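PDB 3E6Z: cation efflux system protein CusF from Escherichia coli, which binds one copper ion per polypeptide and serves as a periplasmic metallochaperone of a cation efflux system that gives resistance to copper and silver. Local coordinates for residues R42-P47 / G68-L73. The protein carries 1 engineered substitution. Residues are numbered along the deposited sequence; the frame is centred on the assembly and turned at random.
Sequences RFTITP and GNLSLL. With ACT (acetate ion), chain C.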
loop_
_atom_site.group_PDB
_atom_site.type_symbol
_atom_site.label_atom_id
_atom_site.label_comp_id
_atom_site.label_asym_id
_atom_site.label_seq_id
_atom_site.Cartn_x
_atom_site.Cartn_y
_atom_site.Cartn_z
ATOM N N ARG A 42 -4.102 4.045 -5.249
ATOM C CA ARG A 42 -3.601 5.128 -4.426
ATOM C C ARG A 42 -3.650 4.745 -2.957
ATOM O O ARG A 42 -4.747 4.314 -2.439
ATOM C CB ARG A 42 -4.449 6.400 -4.597
ATOM C CG ARG A 42 -4.320 6.995 -5.974
ATOM C CD ARG A 42 -5.486 7.946 -6.320
ATOM N NE ARG A 42 -5.655 9.132 -5.469
ATOM C CZ ARG A 42 -4.969 10.266 -5.574
ATOM N NH1 ARG A 42 -5.217 11.274 -4.753
ATOM N NH2 ARG A 42 -3.968 10.425 -6.436
ATOM N N PHE A 43 -2.566 4.898 -2.258
ATOM C CA PHE A 43 -2.435 4.572 -0.811
ATOM C C PHE A 43 -2.102 5.838 -0.079
ATOM O O PHE A 43 -1.386 6.730 -0.524
ATOM C CB PHE A 43 -1.334 3.506 -0.616
ATOM C CG PHE A 43 -1.680 2.198 -1.259
ATOM C CD1 PHE A 43 -2.460 1.251 -0.530
ATOM C CD2 PHE A 43 -1.356 1.911 -2.634
ATOM C CE1 PHE A 43 -2.962 0.145 -1.112
ATOM C CE2 PHE A 43 -1.793 0.732 -3.180
ATOM C CZ PHE A 43 -2.586 -0.176 -2.476
ATOM N N THR A 44 -2.722 5.943 1.125
ATOM C CA THR A 44 -2.668 7.176 1.900
ATOM C C THR A 44 -1.675 7.094 3.035
ATOM O O THR A 44 -1.699 6.149 3.822
ATOM C CB THR A 44 -4.078 7.499 2.443
ATOM O OG1 THR A 44 -4.978 7.667 1.364
ATOM C CG2 THR A 44 -4.090 8.774 3.293
ATOM N N ILE A 45 -0.799 8.106 3.141
ATOM C CA ILE A 45 0.125 8.238 4.244
ATOM C C ILE A 45 -0.624 9.019 5.326
ATOM O O ILE A 45 -1.133 10.117 5.111
ATOM C CB ILE A 45 1.362 9.069 3.839
ATOM C CG1 ILE A 45 2.053 8.492 2.607
ATOM C CG2 ILE A 45 2.303 9.213 5.037
ATOM C CD1 ILE A 45 3.053 9.479 2.016
ATOM N N THR A 46 -0.715 8.416 6.507
ATOM C CA THR A 46 -1.288 9.101 7.688
ATOM C C THR A 46 -0.159 9.342 8.684
ATOM O O THR A 46 0.943 8.793 8.585
ATOM C CB THR A 46 -2.386 8.199 8.342
ATOM O OG1 THR A 46 -1.682 7.181 9.010
ATOM C CG2 THR A 46 -3.400 7.678 7.329
ATOM N N PRO A 47 -0.438 10.095 9.759
ATOM C CA PRO A 47 0.589 10.277 10.802
ATOM C C PRO A 47 0.963 8.951 11.488
ATOM O O PRO A 47 2.047 8.882 12.110
ATOM C CB PRO A 47 -0.018 11.308 11.738
ATOM C CG PRO A 47 -0.942 11.982 10.989
ATOM C CD PRO A 47 -1.563 10.999 9.998
ATOM N N GLY A 68 -13.358 2.696 3.951
ATOM C CA GLY A 68 -14.190 3.206 2.844
ATOM C C GLY A 68 -13.362 3.175 1.544
ATOM O O GLY A 68 -12.843 2.149 1.109
ATOM N N ASN A 69 -13.316 4.326 0.909
ATOM C CA ASN A 69 -12.569 4.494 -0.348
ATOM C C ASN A 69 -11.026 4.642 -0.124
ATOM O O ASN A 69 -10.333 4.648 -1.109
ATOM C CB ASN A 69 -13.054 5.753 -1.053
ATOM C CG ASN A 69 -14.527 5.629 -1.481
ATOM O OD1 ASN A 69 -15.439 6.282 -0.779
ATOM N ND2 ASN A 69 -14.803 4.879 -2.411
ATOM N N LEU A 70 -10.609 4.831 1.088
ATOM C CA LEU A 70 -9.164 5.003 1.371
ATOM C C LEU A 70 -8.518 3.668 1.695
ATOM O O LEU A 70 -9.052 2.762 2.348
ATOM C CB LEU A 70 -8.957 5.876 2.554
ATOM C CG LEU A 70 -9.504 7.340 2.370
ATOM C CD1 LEU A 70 -9.342 8.103 3.663
ATOM C CD2 LEU A 70 -8.801 8.030 1.180
ATOM N N SER A 71 -7.206 3.559 1.258
ATOM C CA SER A 71 -6.345 2.461 1.709
ATOM C C SER A 71 -5.230 3.126 2.524
ATOM O O SER A 71 -4.350 3.798 1.957
ATOM C CB SER A 71 -5.784 1.694 0.478
ATOM O OG SER A 71 -6.766 1.162 -0.315
ATOM N N LEU A 72 -5.355 3.025 3.849
ATOM C CA LEU A 72 -4.450 3.728 4.750
ATOM C C LEU A 72 -3.211 2.867 5.027
ATOM O O LEU A 72 -3.309 1.721 5.441
ATOM C CB LEU A 72 -5.148 3.930 6.112
ATOM C CG LEU A 72 -6.491 4.689 6.007
ATOM C CD1 LEU A 72 -7.015 4.859 7.489
ATOM C CD2 LEU A 72 -6.304 6.099 5.348
ATOM N N LEU A 73 -2.017 3.459 4.748
ATOM C CA LEU A 73 -0.787 2.647 4.978
ATOM C C LEU A 73 -0.471 2.483 6.404
ATOM O O LEU A 73 -0.376 3.453 7.196
ATOM C CB LEU A 73 0.372 3.359 4.260
ATOM C CG LEU A 73 0.331 3.298 2.745
ATOM C CD1 LEU A 73 1.269 4.348 2.148
ATOM C CD2 LEU A 73 0.630 1.895 2.245
HETATM C C ACT C . -7.638 7.382 -2.891
HETATM O O ACT C . -7.022 7.637 -1.881
HETATM O OXT ACT C . -7.860 8.294 -3.771
HETATM C CH3 ACT C . -8.100 6.009 -3.098
HETATM O O HOH W 1 -6.000 5.697 -0.301
HETATM O O HOH W 2 -6.666 2.272 -2.885
#
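Thr44 and Leu72 form a single parallel bridge between strands 42-44 and 70-73, whose directions differ by 53°. Thr44 N donates to Ser71 O at 2.8 Å, and Leu73 N donates to Thr44 O at 2.9 Å; both bonds are nearly straight. The strands then splay apart toward Arg42, and water fills in. One water accepts from Ser71 N at 2.9 Å and also bonds Thr44 OG1. A second donates to both Arg42 O and Ser71 OG, linking a backbone carbonyl to a side chain that Gln66 also holds. Inside the barrel, Ser71 CB meets the Phe43 ring obliquely, 3.5 Å from CD1. Leu73 packs its branch carbon CG on Phe43 CB. The ring of Phe43 also makes edge-to-face contacts with Phe62 and Phe64. On the outer side, Thr44 and Leu72 run side by side. The Thr44 methyl lies anti to its own N (OG1 at chi1 -60°), which turns OG1 toward the water and Lys23. Leu72 CD2 touches Thr44 CB and, at 3.9 Å, Thr46 CG2. An acetate, probably from the crystallisation liquor, accepts from Arg42 NE in the guanidinium plane and from Lys23. Strands 39-44 and 70-78 are the outermost of the antiparallel sheet, and their parallel pairing closes the five-stranded OB-fold barrel, with the Phe43 side chain about 6 Å from the bound copper.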